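Local coordinates for protein 4-alpha-glucanotransferase (Aquifex aeolicus, PDB 1TZ7) that belongs to the 4-alpha-glucanotransferase (amylomaltase, or disproportionating enzyme) family, carbohydrate-active enzymes built round a parallel beta/alpha barrel, at residues L127-F135 with G193-V201. Sequence-based numbering, arbitrary orientation.
Sequences LLEKAFKNF and GRFYFHVFV
Phe132 lies against the backbone of Phe197 on helix 192-218 and shows how a cluster of phenylalanines can join two helices that cross steeply, here with local axes at 111°. With CG anti to the backbone N (chi1 -178°), its ring reaches across so that Phe197 CA sits over the ring centre, a CH-pi contact of 3.7 Å to the centroid. The Phe197 ring turns its edge toward the same Phe132 ring in an offset edge-to-face pair, planes at 77°. Phe200 touches both Phe132 and Phe135, obliquely in each case: its CG lies 3.6 Å from Phe132 CD1, while its CE1 comes over the centre of the Phe135 ring. Ala131 CB meets the edge of Phe200, and Leu128 CD1 touches Val201 CG1.

The polar part is a salt bridge. Arg194 grips Glu129 end-on, NH2 to OE1 at 3.1 Å and NH1 to OE2 at 3.2 Å. Both oxygens use syn lone pairs, although the acceptors are tilted out of the guanidinium plane. Bent at chi2, the Glu129 chain lays its carboxylate nearly parallel over the rim of one Phe197 face, Glu129 OE2 being 3.4 Å from Phe197 CZ; the opposite face carries Val201 CG2 of its own helix, toward the rim.

Helix 138-147 extends the cluster, with Phe138 against Phe132 and Leu141 against Phe135, while Glu163 of helix 149-165 is a second, long and weak ion-pair partner of Arg194 NH1, in a peripheral region where the chain linking the two segments is mostly helical and contains no strand.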
loop_
_atom_site.group_PDB
_atom_site.type_symbol
_atom_site.label_atom_id
_atom_site.label_comp_id
_atom_site.label_asym_id
_atom_site.label_seq_id
_atom_site.Cartn_x
_atom_site.Cartn_y
_atom_site.Cartn_z
ATOM N N LEU A 127 -13.733 -16.421 -13.105
ATOM C CA LEU A 127 -13.229 -16.030 -14.422
ATOM C C LEU A 127 -11.812 -16.555 -14.646
ATOM O O LEU A 127 -11.462 -16.945 -15.750
ATOM C CB LEU A 127 -13.240 -14.505 -14.575
ATOM C CG LEU A 127 -14.612 -13.834 -14.703
ATOM C CD1 LEU A 127 -14.443 -12.330 -14.822
ATOM C CD2 LEU A 127 -15.391 -14.380 -15.894
ATOM N N LEU A 128 -11.007 -16.558 -13.582
ATOM C CA LEU A 128 -9.602 -16.966 -13.674
ATOM C C LEU A 128 -9.465 -18.489 -13.690
ATOM O O LEU A 128 -8.530 -19.027 -14.278
ATOM C CB LEU A 128 -8.796 -16.378 -12.504
ATOM C CG LEU A 128 -8.453 -14.886 -12.618
ATOM C CD1 LEU A 128 -8.059 -14.317 -11.265
ATOM C CD2 LEU A 128 -7.346 -14.664 -13.636
ATOM N N GLU A 129 -10.399 -19.177 -13.037
ATOM C CA GLU A 129 -10.446 -20.638 -13.075
ATOM C C GLU A 129 -10.795 -21.103 -14.477
ATOM O O GLU A 129 -10.234 -22.074 -14.976
ATOM C CB GLU A 129 -11.483 -21.168 -12.075
ATOM C CG GLU A 129 -11.027 -21.129 -10.623
ATOM C CD GLU A 129 -10.098 -22.272 -10.265
ATOM O OE1 GLU A 129 -9.862 -23.145 -11.125
ATOM O OE2 GLU A 129 -9.602 -22.296 -9.122
ATOM N N LYS A 130 -11.726 -20.392 -15.109
ATOM C CA LYS A 130 -12.177 -20.719 -16.457
ATOM C C LYS A 130 -11.090 -20.398 -17.482
ATOM O O LYS A 130 -10.907 -21.129 -18.455
ATOM C CB LYS A 130 -13.455 -19.935 -16.785
ATOM C CG LYS A 130 -14.194 -20.430 -18.015
ATOM C CD LYS A 130 -15.649 -19.938 -18.031
ATOM C CE LYS A 130 -16.552 -20.803 -17.142
ATOM N NZ LYS A 130 -17.751 -21.309 -17.877
ATOM N N ALA A 131 -10.370 -19.303 -17.251
ATOM C CA ALA A 131 -9.302 -18.876 -18.155
ATOM C C ALA A 131 -8.128 -19.849 -18.112
ATOM O O ALA A 131 -7.493 -20.113 -19.130
ATOM C CB ALA A 131 -8.834 -17.468 -17.790
ATOM N N PHE A 132 -7.851 -20.382 -16.925
ATOM C CA PHE A 132 -6.750 -21.320 -16.738
ATOM C C PHE A 132 -7.001 -22.635 -17.490
ATOM O O PHE A 132 -6.060 -23.281 -17.947
ATOM C CB PHE A 132 -6.545 -21.604 -15.249
ATOM C CG PHE A 132 -5.392 -22.520 -14.961
ATOM C CD1 PHE A 132 -4.096 -22.153 -15.294
ATOM C CD2 PHE A 132 -5.599 -23.755 -14.355
ATOM C CE1 PHE A 132 -3.033 -22.995 -15.029
ATOM C CE2 PHE A 132 -4.538 -24.598 -14.089
ATOM C CZ PHE A 132 -3.254 -24.218 -14.427
ATOM N N LYS A 133 -8.275 -23.022 -17.609
ATOM C CA LYS A 133 -8.652 -24.234 -18.353
ATOM C C LYS A 133 -8.373 -24.070 -19.845
ATOM O O LYS A 133 -7.869 -24.987 -20.494
ATOM C CB LYS A 133 -10.135 -24.555 -18.146
ATOM C CG LYS A 133 -10.503 -24.915 -16.714
ATOM C CD LYS A 133 -11.860 -25.624 -16.644
ATOM C CE LYS A 133 -11.901 -26.645 -15.521
ATOM N NZ LYS A 133 -11.955 -25.997 -14.181
ATOM N N ASN A 134 -8.704 -22.896 -20.382
ATOM C CA ASN A 134 -8.517 -22.616 -21.808
ATOM C C ASN A 134 -7.118 -22.070 -22.096
ATOM O O ASN A 134 -6.920 -21.317 -23.049
ATOM C CB ASN A 134 -9.570 -21.618 -22.291
ATOM C CG ASN A 134 -10.979 -22.126 -22.105
ATOM O OD1 ASN A 134 -11.748 -21.585 -21.312
ATOM N ND2 ASN A 134 -11.329 -23.174 -22.836
ATOM N N PHE A 135 -6.155 -22.460 -21.267
ATOM C CA PHE A 135 -4.802 -21.933 -21.350
ATOM C C PHE A 135 -3.799 -23.091 -21.427
ATOM O O PHE A 135 -4.101 -24.220 -21.030
ATOM C CB PHE A 135 -4.519 -21.025 -20.149
ATOM C CG PHE A 135 -3.197 -20.308 -20.219
ATOM C CD1 PHE A 135 -3.049 -19.157 -20.992
ATOM C CD2 PHE A 135 -2.103 -20.774 -19.502
ATOM C CE1 PHE A 135 -1.827 -18.493 -21.050
ATOM C CE2 PHE A 135 -0.883 -20.113 -19.559
ATOM C CZ PHE A 135 -0.747 -18.973 -20.332
ATOM N N GLY A 193 -1.195 -29.309 -10.561
ATOM C CA GLY A 193 -2.163 -28.540 -11.322
ATOM C C GLY A 193 -2.622 -27.299 -10.580
ATOM O O GLY A 193 -2.800 -26.240 -11.176
ATOM N N ARG A 194 -2.815 -27.436 -9.274
ATOM C CA ARG A 194 -3.249 -26.320 -8.435
ATOM C C ARG A 194 -2.115 -25.310 -8.244
ATOM O O ARG A 194 -2.347 -24.100 -8.192
ATOM C CB ARG A 194 -3.719 -26.835 -7.071
ATOM C CG ARG A 194 -5.035 -27.588 -7.116
ATOM C CD ARG A 194 -6.255 -26.692 -7.105
ATOM N NE ARG A 194 -6.636 -26.264 -8.451
ATOM C CZ ARG A 194 -7.157 -25.070 -8.745
ATOM N NH1 ARG A 194 -7.363 -24.166 -7.788
ATOM N NH2 ARG A 194 -7.471 -24.778 -10.001
ATOM N N PHE A 195 -0.892 -25.819 -8.138
ATOM C CA PHE A 195 0.291 -24.974 -8.034
ATOM C C PHE A 195 0.354 -24.021 -9.220
ATOM O O PHE A 195 0.547 -22.820 -9.052
ATOM C CB PHE A 195 1.560 -25.845 -7.974
ATOM C CG PHE A 195 2.844 -25.081 -8.205
ATOM C CD1 PHE A 195 3.458 -24.394 -7.164
ATOM C CD2 PHE A 195 3.442 -25.064 -9.460
ATOM C CE1 PHE A 195 4.639 -23.700 -7.375
ATOM C CE2 PHE A 195 4.624 -24.369 -9.673
ATOM C CZ PHE A 195 5.220 -23.688 -8.632
ATOM N N TYR A 196 0.169 -24.564 -10.417
ATOM C CA TYR A 196 0.354 -23.796 -11.640
ATOM C C TYR A 196 -0.815 -22.840 -11.908
ATOM O O TYR A 196 -0.663 -21.861 -12.636
ATOM C CB TYR A 196 0.558 -24.731 -12.836
ATOM C CG TYR A 196 2.011 -25.058 -13.102
ATOM C CD1 TYR A 196 2.877 -24.097 -13.612
ATOM C CD2 TYR A 196 2.521 -26.323 -12.834
ATOM C CE1 TYR A 196 4.214 -24.388 -13.854
ATOM C CE2 TYR A 196 3.856 -26.625 -13.073
ATOM C CZ TYR A 196 4.696 -25.652 -13.583
ATOM O OH TYR A 196 6.018 -25.943 -13.822
ATOM N N PHE A 197 -1.978 -23.124 -11.317
ATOM C CA PHE A 197 -3.098 -22.183 -11.373
ATOM C C PHE A 197 -2.732 -20.899 -10.646
ATOM O O PHE A 197 -3.062 -19.812 -11.096
ATOM C CB PHE A 197 -4.369 -22.784 -10.752
ATOM C CG PHE A 197 -5.436 -21.756 -10.442
ATOM C CD1 PHE A 197 -6.245 -21.244 -11.454
ATOM C CD2 PHE A 197 -5.619 -21.288 -9.143
ATOM C CE1 PHE A 197 -7.226 -20.289 -11.173
ATOM C CE2 PHE A 197 -6.599 -20.332 -8.859
ATOM C CZ PHE A 197 -7.399 -19.836 -9.878
ATOM N N HIS A 198 -2.048 -21.038 -9.518
ATOM C CA HIS A 198 -1.721 -19.895 -8.681
ATOM C C HIS A 198 -0.568 -19.074 -9.233
ATOM O O HIS A 198 -0.512 -17.866 -9.021
ATOM C CB HIS A 198 -1.450 -20.346 -7.252
ATOM C CG HIS A 198 -2.680 -20.798 -6.544
ATOM N ND1 HIS A 198 -3.765 -19.972 -6.354
ATOM C CD2 HIS A 198 -3.022 -21.998 -6.022
ATOM C CE1 HIS A 198 -4.717 -20.637 -5.727
ATOM N NE2 HIS A 198 -4.291 -21.869 -5.513
ATOM N N VAL A 199 0.348 -19.714 -9.958
ATOM C CA VAL A 199 1.378 -18.954 -10.680
ATOM C C VAL A 199 0.754 -18.247 -11.887
ATOM O O VAL A 199 1.120 -17.129 -12.207
ATOM C CB VAL A 199 2.614 -19.847 -11.139
ATOM C CG1 VAL A 199 2.840 -21.009 -10.187
ATOM C CG2 VAL A 199 2.442 -20.331 -12.556
ATOM N N PHE A 200 -0.207 -18.912 -12.534
ATOM C CA PHE A 200 -0.941 -18.322 -13.663
ATOM C C PHE A 200 -1.668 -17.046 -13.243
ATOM O O PHE A 200 -1.674 -16.065 -13.976
ATOM C CB PHE A 200 -1.951 -19.332 -14.236
ATOM C CG PHE A 200 -2.992 -18.711 -15.139
ATOM C CD1 PHE A 200 -2.690 -18.392 -16.456
ATOM C CD2 PHE A 200 -4.275 -18.445 -14.666
ATOM C CE1 PHE A 200 -3.648 -17.819 -17.288
ATOM C CE2 PHE A 200 -5.233 -17.872 -15.494
ATOM C CZ PHE A 200 -4.917 -17.560 -16.804
ATOM N N VAL A 201 -2.279 -17.068 -12.061
ATOM C CA VAL A 201 -2.973 -15.891 -11.537
ATOM C C VAL A 201 -1.983 -14.738 -11.309
ATOM O O VAL A 201 -2.262 -13.592 -11.651
ATOM C CB VAL A 201 -3.721 -16.214 -10.202
ATOM C CG1 VAL A 201 -4.185 -14.934 -9.515
ATOM C CG2 VAL A 201 -4.903 -17.129 -10.467
#